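Local coordinates for secreted effector protein SopD (Salmonella typhimurium, PDB 5CPC), which acts inside host cells to alter their physiology, working with SopB in membrane fission and macropinosome formation during invasion and contributing to replication in macrophages, at residues Leu165-Thr177 with Ser251-Phe263. Sequence-based numbering, arbitrary orientation.
Sequences LQESISTLRKEVT and SYLLHSYSPFSEF
R173 reaches from helix 169-177 to the carbonyl-rich C-terminal end of helix 248-256, and it buries more area than any other residue of the contact. Its guanidinium lies with one face over H255 O, which stands 3.4 Å from the plane above the group's centre, while Y257 O is met near the plane at the edge, on the NH2 side. L254 O sits obliquely, 3.6 Å from R173 NE. The chain leaves with CG anti to the backbone N (chi1 170°) and bends at chi3 (-58°), which swings the cation along these carbonyls. The partial negative charge of these carbonyl oxygens would probably favour the cation here. A wider pi-type turn spans 252-256, with a weak backbone hydrogen bond from Y257 N to Y252 O.

Apolar packing takes over toward the start of helix 169-177. I169 CD1 meets the ring edge of F260 at CE1, 3.7 Å away, and also touches S258 CB at 3.6 Å. L165, from the preceding short helix, brings its CD1 3.8 Å from P259 CG and obliquely to F260 CZ, so the two aliphatic chains share the phenyl ring.

At the far end T177 turns its methyl to the helix: CG2 is 3.3 Å from L254 O, and more loosely approaches the H255 ring. T177 OG1 is hydrogen-bonded to T317 O and H255 NE2 to L315 O, so the C-terminal tail ties both helices.

The axes of segments 169-177 and 251-256 come within 9.7 Å, with 125° between their N-to-C directions, so the contact joins one helix to the end of another and its following loop. Helix 141-160 contacts both segments through M158, which touches L172 and P259, and helix 264-283 flanks the second segment at Y252 and S256.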
ATOM      1  N   LEU A 165      -8.074 -14.902   1.636  1.00 56.28           N
ATOM      2  CA  LEU A 165      -9.080 -14.043   2.289  1.00 58.69           C
ATOM      3  C   LEU A 165     -10.303 -14.833   2.781  1.00 62.49           C
ATOM      4  O   LEU A 165     -11.124 -14.324   3.569  1.00 62.89           O
ATOM      5  CB  LEU A 165      -9.535 -12.939   1.327  1.00 56.55           C
ATOM      6  CG  LEU A 165     -10.753 -12.065   1.657  1.00 55.22           C
ATOM      7  CD1 LEU A 165     -10.341 -10.804   2.367  1.00 52.90           C
ATOM      8  CD2 LEU A 165     -11.550 -11.716   0.402  1.00 53.87           C
ATOM      9  N   GLN A 166     -10.450 -16.045   2.234  1.00 64.99           N
ATOM     10  CA  GLN A 166     -11.470 -16.970   2.648  1.00 68.41           C
ATOM     11  C   GLN A 166     -11.346 -17.246   4.139  1.00 70.24           C
ATOM     12  O   GLN A 166     -12.332 -17.299   4.820  1.00 72.84           O
ATOM     13  CB  GLN A 166     -11.318 -18.246   1.851  1.00 69.31           C
ATOM     14  CG  GLN A 166     -12.617 -18.748   1.237  1.00 71.69           C
ATOM     15  CD  GLN A 166     -12.421 -20.048   0.476  1.00 75.74           C
ATOM     16  OE1 GLN A 166     -12.036 -21.109   1.057  1.00 72.08           O
ATOM     17  NE2 GLN A 166     -12.695 -19.984  -0.847  1.00 75.11           N
ATOM     18  N   GLU A 167     -10.125 -17.413   4.621  1.00 71.24           N
ATOM     19  CA  GLU A 167      -9.763 -17.263   6.043  1.00 73.50           C
ATOM     20  C   GLU A 167     -10.163 -15.916   6.741  1.00 73.57           C
ATOM     21  O   GLU A 167     -11.122 -15.860   7.536  1.00 75.28           O
ATOM     22  CB  GLU A 167      -8.250 -17.441   6.166  1.00 73.04           C
ATOM     23  CG  GLU A 167      -7.757 -17.585   7.589  1.00 77.56           C
ATOM     24  CD  GLU A 167      -6.527 -18.451   7.659  1.00 81.51           C
ATOM     25  OE1 GLU A 167      -6.140 -18.833   8.780  1.00 85.53           O
ATOM     26  OE2 GLU A 167      -5.970 -18.777   6.585  1.00 82.07           O
ATOM     27  N   SER A 168      -9.418 -14.846   6.465  1.00 71.50           N
ATOM     28  CA  SER A 168      -9.678 -13.528   7.081  1.00 70.40           C
ATOM     29  C   SER A 168      -8.973 -12.412   6.286  1.00 68.37           C
ATOM     30  O   SER A 168      -8.085 -12.716   5.503  1.00 67.86           O
ATOM     31  CB  SER A 168      -9.117 -13.540   8.490  1.00 70.46           C
ATOM     32  OG  SER A 168      -7.709 -13.645   8.418  1.00 68.66           O
ATOM     33  N   ILE A 169      -9.304 -11.140   6.532  1.00 67.47           N
ATOM     34  CA  ILE A 169      -8.568 -10.022   5.899  1.00 65.71           C
ATOM     35  C   ILE A 169      -7.103 -10.014   6.280  1.00 64.10           C
ATOM     36  O   ILE A 169      -6.241  -9.730   5.434  1.00 62.59           O
ATOM     37  CB  ILE A 169      -9.163  -8.602   6.209  1.00 65.90           C
ATOM     38  CG1 ILE A 169     -10.695  -8.662   6.324  1.00 68.96           C
ATOM     39  CG2 ILE A 169      -8.744  -7.589   5.102  1.00 65.59           C
ATOM     40  CD1 ILE A 169     -11.504  -7.334   6.035  1.00 66.46           C
ATOM     41  N   SER A 170      -6.826 -10.316   7.557  1.00 63.45           N
ATOM     42  CA  SER A 170      -5.484 -10.250   8.088  1.00 61.56           C
ATOM     43  C   SER A 170      -4.611 -11.239   7.356  1.00 60.96           C
ATOM     44  O   SER A 170      -3.428 -10.971   7.170  1.00 60.52           O
ATOM     45  CB  SER A 170      -5.417 -10.543   9.629  1.00 63.67           C
ATOM     46  OG  SER A 170      -6.717 -10.550  10.206  1.00 62.85           O
ATOM     47  N   THR A 171      -5.167 -12.398   6.974  1.00 61.91           N
ATOM     48  CA  THR A 171      -4.375 -13.417   6.233  1.00 61.47           C
ATOM     49  C   THR A 171      -4.037 -12.967   4.827  1.00 58.87           C
ATOM     50  O   THR A 171      -2.906 -13.136   4.398  1.00 58.82           O
ATOM     51  CB  THR A 171      -5.023 -14.813   6.187  1.00 62.51           C
ATOM     52  OG1 THR A 171      -5.251 -15.273   7.523  1.00 67.55           O
ATOM     53  CG2 THR A 171      -4.100 -15.802   5.498  1.00 63.34           C
ATOM     54  N   LEU A 172      -5.007 -12.380   4.123  1.00 57.48           N
ATOM     55  CA  LEU A 172      -4.723 -11.643   2.861  1.00 54.58           C
ATOM     56  C   LEU A 172      -3.651 -10.565   3.064  1.00 54.48           C
ATOM     57  O   LEU A 172      -2.651 -10.526   2.353  1.00 53.61           O
ATOM     58  CB  LEU A 172      -6.005 -10.951   2.367  1.00 53.23           C
ATOM     59  CG  LEU A 172      -5.832 -10.115   1.094  1.00 50.66           C
ATOM     60  CD1 LEU A 172      -5.059 -10.873   0.043  1.00 45.62           C
ATOM     61  CD2 LEU A 172      -7.176  -9.658   0.574  1.00 45.89           C
ATOM     62  N   ARG A 173      -3.891  -9.673   4.026  1.00 55.43           N
ATOM     63  CA  ARG A 173      -3.022  -8.518   4.268  1.00 55.89           C
ATOM     64  C   ARG A 173      -1.553  -8.872   4.598  1.00 54.71           C
ATOM     65  O   ARG A 173      -0.631  -8.235   4.071  1.00 53.44           O
ATOM     66  CB  ARG A 173      -3.679  -7.652   5.345  1.00 57.29           C
ATOM     67  CG  ARG A 173      -2.835  -6.500   5.956  1.00 61.41           C
ATOM     68  CD  ARG A 173      -3.759  -5.631   6.830  1.00 65.45           C
ATOM     69  NE  ARG A 173      -4.893  -5.094   6.046  1.00 62.89           N
ATOM     70  CZ  ARG A 173      -6.137  -5.028   6.504  1.00 65.26           C
ATOM     71  NH1 ARG A 173      -6.448  -5.490   7.701  1.00 64.34           N
ATOM     72  NH2 ARG A 173      -7.091  -4.530   5.752  1.00 69.44           N
ATOM     73  N   LYS A 174      -1.354  -9.908   5.438  1.00 55.73           N
ATOM     74  CA  LYS A 174      -0.037 -10.443   5.787  1.00 56.29           C
ATOM     75  C   LYS A 174       0.737 -10.730   4.537  1.00 55.35           C
ATOM     76  O   LYS A 174       1.937 -10.457   4.452  1.00 53.42           O
ATOM     77  CB  LYS A 174      -0.154 -11.778   6.521  1.00 58.22           C
ATOM     78  CG  LYS A 174      -0.241 -11.744   8.022  1.00 63.87           C
ATOM     79  CD  LYS A 174      -0.148 -13.221   8.640  1.00 70.39           C
ATOM     80  CE  LYS A 174       1.121 -14.005   8.152  1.00 71.24           C
ATOM     81  NZ  LYS A 174       1.845 -14.734   9.248  1.00 72.12           N
ATOM     82  N   GLU A 175       0.039 -11.314   3.556  1.00 54.81           N
ATOM     83  CA  GLU A 175       0.695 -11.719   2.330  1.00 54.99           C
ATOM     84  C   GLU A 175       1.035 -10.524   1.529  1.00 51.77           C
ATOM     85  O   GLU A 175       2.037 -10.504   0.791  1.00 51.87           O
ATOM     86  CB  GLU A 175      -0.195 -12.675   1.488  1.00 55.22           C
ATOM     87  CG  GLU A 175      -0.205 -14.106   2.054  1.00 60.68           C
ATOM     88  CD  GLU A 175       1.190 -14.687   2.152  1.00 64.66           C
ATOM     89  OE1 GLU A 175       1.850 -14.903   1.124  1.00 67.93           O
ATOM     90  OE2 GLU A 175       1.630 -14.937   3.269  1.00 69.99           O
ATOM     91  N   VAL A 176       0.181  -9.535   1.605  1.00 50.63           N
ATOM     92  CA  VAL A 176       0.483  -8.290   0.872  1.00 49.47           C
ATOM     93  C   VAL A 176       1.615  -7.553   1.627  1.00 50.26           C
ATOM     94  O   VAL A 176       2.672  -7.271   1.051  1.00 48.74           O
ATOM     95  CB  VAL A 176      -0.758  -7.409   0.780  1.00 49.27           C
ATOM     96  CG1 VAL A 176      -0.408  -6.034   0.114  1.00 46.83           C
ATOM     97  CG2 VAL A 176      -1.910  -8.159   0.064  1.00 48.35           C
ATOM     98  N   THR A 177       1.370  -7.253   2.918  1.00 51.07           N
ATOM     99  CA  THR A 177       2.336  -6.432   3.731  1.00 52.60           C
ATOM    100  C   THR A 177       3.694  -7.149   3.891  1.00 54.82           C
ATOM    101  O   THR A 177       4.763  -6.514   3.830  1.00 55.87           O
ATOM    102  CB  THR A 177       1.735  -5.860   5.088  1.00 52.41           C
ATOM    103  OG1 THR A 177       1.346  -6.918   5.979  1.00 51.54           O
ATOM    104  CG2 THR A 177       0.544  -4.960   4.842  1.00 48.59           C
ATOM    105  N   SER A 251      -1.061   4.240   3.099  1.00 51.58           N
ATOM    106  CA  SER A 251      -1.300   3.569   4.377  1.00 52.06           C
ATOM    107  C   SER A 251      -2.682   2.867   4.503  1.00 52.19           C
ATOM    108  O   SER A 251      -2.803   1.790   5.136  1.00 52.59           O
ATOM    109  CB  SER A 251      -0.868   4.453   5.579  1.00 53.72           C
ATOM    110  OG  SER A 251      -1.737   5.469   5.879  1.00 60.49           O
ATOM    111  N   TYR A 252      -3.729   3.433   3.893  1.00 50.56           N
ATOM    112  CA  TYR A 252      -5.043   2.826   3.951  1.00 49.98           C
ATOM    113  C   TYR A 252      -5.011   1.492   3.246  1.00 50.11           C
ATOM    114  O   TYR A 252      -5.510   0.482   3.773  1.00 49.42           O
ATOM    115  CB  TYR A 252      -6.112   3.706   3.244  1.00 50.59           C
ATOM    116  CG  TYR A 252      -7.354   2.938   2.847  1.00 50.72           C
ATOM    117  CD1 TYR A 252      -8.293   2.554   3.813  1.00 49.82           C
ATOM    118  CD2 TYR A 252      -7.561   2.521   1.523  1.00 50.90           C
ATOM    119  CE1 TYR A 252      -9.415   1.804   3.478  1.00 53.64           C
ATOM    120  CE2 TYR A 252      -8.701   1.755   1.177  1.00 53.33           C
ATOM    121  CZ  TYR A 252      -9.617   1.405   2.182  1.00 52.18           C
ATOM    122  OH  TYR A 252     -10.745   0.678   1.887  1.00 56.64           O
ATOM    123  N   LEU A 253      -4.474   1.509   2.030  1.00 48.81           N
ATOM    124  CA  LEU A 253      -4.478   0.309   1.229  1.00 50.99           C
ATOM    125  C   LEU A 253      -3.602  -0.803   1.816  1.00 51.08           C
ATOM    126  O   LEU A 253      -3.986  -2.004   1.726  1.00 51.38           O
ATOM    127  CB  LEU A 253      -4.147   0.618  -0.233  1.00 50.76           C
ATOM    128  CG  LEU A 253      -4.377  -0.384  -1.341  1.00 53.66           C
ATOM    129  CD1 LEU A 253      -5.865  -0.613  -1.660  1.00 57.75           C
ATOM    130  CD2 LEU A 253      -3.659   0.129  -2.532  1.00 54.61           C
ATOM    131  N   LEU A 254      -2.463  -0.436   2.428  1.00 49.36           N
ATOM    132  CA  LEU A 254      -1.639  -1.422   3.161  1.00 48.79           C
ATOM    133  C   LEU A 254      -2.289  -1.985   4.380  1.00 49.58           C
ATOM    134  O   LEU A 254      -2.242  -3.179   4.569  1.00 51.40           O
ATOM    135  CB  LEU A 254      -0.284  -0.865   3.575  1.00 46.73           C
ATOM    136  CG  LEU A 254       0.636  -0.608   2.389  1.00 46.76           C
ATOM    137  CD1 LEU A 254       1.819   0.296   2.826  1.00 41.09           C
ATOM    138  CD2 LEU A 254       1.117  -1.993   1.792  1.00 44.77           C
ATOM    139  N   HIS A 255      -2.882  -1.155   5.241  1.00 50.83           N
ATOM    140  CA  HIS A 255      -3.217  -1.608   6.616  1.00 52.09           C
ATOM    141  C   HIS A 255      -4.660  -1.565   7.007  1.00 52.91           C
ATOM    142  O   HIS A 255      -5.038  -2.166   7.996  1.00 54.12           O
ATOM    143  CB  HIS A 255      -2.400  -0.820   7.696  1.00 51.89           C
ATOM    144  CG  HIS A 255      -0.922  -0.842   7.464  1.00 49.94           C
ATOM    145  ND1 HIS A 255      -0.145  -1.953   7.713  1.00 50.62           N
ATOM    146  CD2 HIS A 255      -0.070   0.118   7.023  1.00 50.27           C
ATOM    147  CE1 HIS A 255       1.118  -1.685   7.405  1.00 49.08           C
ATOM    148  NE2 HIS A 255       1.188  -0.437   6.979  1.00 46.54           N
ATOM    149  N   SER A 256      -5.469  -0.826   6.267  1.00 54.50           N
ATOM    150  CA  SER A 256      -6.902  -0.708   6.605  1.00 58.41           C
ATOM    151  C   SER A 256      -7.939  -1.218   5.570  1.00 58.38           C
ATOM    152  O   SER A 256      -9.112  -1.434   5.896  1.00 60.61           O
ATOM    153  CB  SER A 256      -7.196   0.718   7.035  1.00 58.40           C
ATOM    154  OG  SER A 256      -6.420   0.950   8.173  1.00 62.30           O
ATOM    155  N   TYR A 257      -7.487  -1.438   4.346  1.00 57.55           N
ATOM    156  CA  TYR A 257      -8.376  -1.794   3.242  1.00 58.25           C
ATOM    157  C   TYR A 257      -9.165  -3.063   3.534  1.00 59.39           C
ATOM    158  O   TYR A 257      -8.562  -4.064   3.861  1.00 59.21           O
ATOM    159  CB  TYR A 257      -7.511  -2.006   1.990  1.00 56.94           C
ATOM    160  CG  TYR A 257      -8.180  -2.697   0.822  1.00 56.92           C
ATOM    161  CD1 TYR A 257      -9.099  -2.011  -0.002  1.00 55.24           C
ATOM    162  CD2 TYR A 257      -7.869  -4.018   0.508  1.00 56.48           C
ATOM    163  CE1 TYR A 257      -9.699  -2.637  -1.080  1.00 50.95           C
ATOM    164  CE2 TYR A 257      -8.494  -4.672  -0.555  1.00 54.33           C
ATOM    165  CZ  TYR A 257      -9.395  -3.964  -1.346  1.00 52.10           C
ATOM    166  OH  TYR A 257      -9.950  -4.585  -2.414  1.00 49.49           O
ATOM    167  N   SER A 258     -10.492  -3.009   3.415  1.00 61.04           N
ATOM    168  CA  SER A 258     -11.317  -4.230   3.289  1.00 62.89           C
ATOM    169  C   SER A 258     -12.025  -4.295   1.924  1.00 63.03           C
ATOM    170  O   SER A 258     -12.732  -3.337   1.544  1.00 61.85           O
ATOM    171  CB  SER A 258     -12.374  -4.300   4.381  1.00 64.72           C
ATOM    172  OG  SER A 258     -13.568  -4.905   3.885  1.00 64.73           O
ATOM    173  N   PRO A 259     -11.862  -5.428   1.208  1.00 63.06           N
ATOM    174  CA  PRO A 259     -12.468  -5.629  -0.099  1.00 63.58           C
ATOM    175  C   PRO A 259     -13.953  -5.888  -0.018  1.00 65.80           C
ATOM    176  O   PRO A 259     -14.653  -5.801  -1.051  1.00 65.74           O
ATOM    177  CB  PRO A 259     -11.763  -6.887  -0.611  1.00 62.55           C
ATOM    178  CG  PRO A 259     -11.512  -7.676   0.632  1.00 63.42           C
ATOM    179  CD  PRO A 259     -11.053  -6.596   1.599  1.00 63.11           C
ATOM    180  N   PHE A 260     -14.429  -6.225   1.185  1.00 67.98           N
ATOM    181  CA  PHE A 260     -15.834  -6.570   1.416  1.00 70.35           C
ATOM    182  C   PHE A 260     -16.722  -5.388   1.164  1.00 72.25           C
ATOM    183  O   PHE A 260     -16.528  -4.316   1.732  1.00 72.17           O
ATOM    184  CB  PHE A 260     -16.078  -7.111   2.848  1.00 70.85           C
ATOM    185  CG  PHE A 260     -15.381  -8.394   3.112  1.00 70.63           C
ATOM    186  CD1 PHE A 260     -14.447  -8.493   4.114  1.00 70.60           C
ATOM    187  CD2 PHE A 260     -15.619  -9.496   2.304  1.00 72.13           C
ATOM    188  CE1 PHE A 260     -13.779  -9.674   4.335  1.00 72.89           C
ATOM    189  CE2 PHE A 260     -14.953 -10.670   2.507  1.00 74.08           C
ATOM    190  CZ  PHE A 260     -14.032 -10.765   3.531  1.00 75.22           C
ATOM    191  N   SER A 261     -17.732  -5.612   0.347  1.00 73.41           N
ATOM    192  CA  SER A 261     -18.532  -4.539  -0.157  1.00 75.98           C
ATOM    193  C   SER A 261     -19.355  -3.810   0.888  1.00 78.70           C
ATOM    194  O   SER A 261     -19.705  -2.635   0.707  1.00 79.05           O
ATOM    195  CB  SER A 261     -19.472  -5.098  -1.197  1.00 76.43           C
ATOM    196  OG  SER A 261     -20.675  -4.374  -1.126  1.00 80.12           O
ATOM    197  N   GLU A 262     -19.698  -4.532   1.950  1.00 81.59           N
ATOM    198  CA  GLU A 262     -20.749  -4.122   2.890  1.00 85.01           C
ATOM    199  C   GLU A 262     -20.295  -3.070   3.908  1.00 85.85           C
ATOM    200  O   GLU A 262     -21.107  -2.260   4.391  1.00 87.46           O
ATOM    201  CB  GLU A 262     -21.351  -5.357   3.589  1.00 86.83           C
ATOM    202  CG  GLU A 262     -22.891  -5.310   3.852  1.00 90.99           C
ATOM    203  CD  GLU A 262     -23.721  -4.648   2.730  1.00 94.04           C
ATOM    204  OE1 GLU A 262     -24.514  -5.356   2.048  1.00 95.56           O
ATOM    205  OE2 GLU A 262     -23.591  -3.413   2.544  1.00 93.98           O
ATOM    206  N   PHE A 263     -19.006  -3.090   4.241  1.00 84.69           N
ATOM    207  CA  PHE A 263     -18.418  -2.016   5.018  1.00 85.00           C
ATOM    208  C   PHE A 263     -17.688  -1.074   4.045  1.00 84.01           C
ATOM    209  O   PHE A 263     -16.447  -1.083   3.908  1.00 82.30           O
ATOM    210  CB  PHE A 263     -17.487  -2.556   6.110  1.00 84.60           C
TER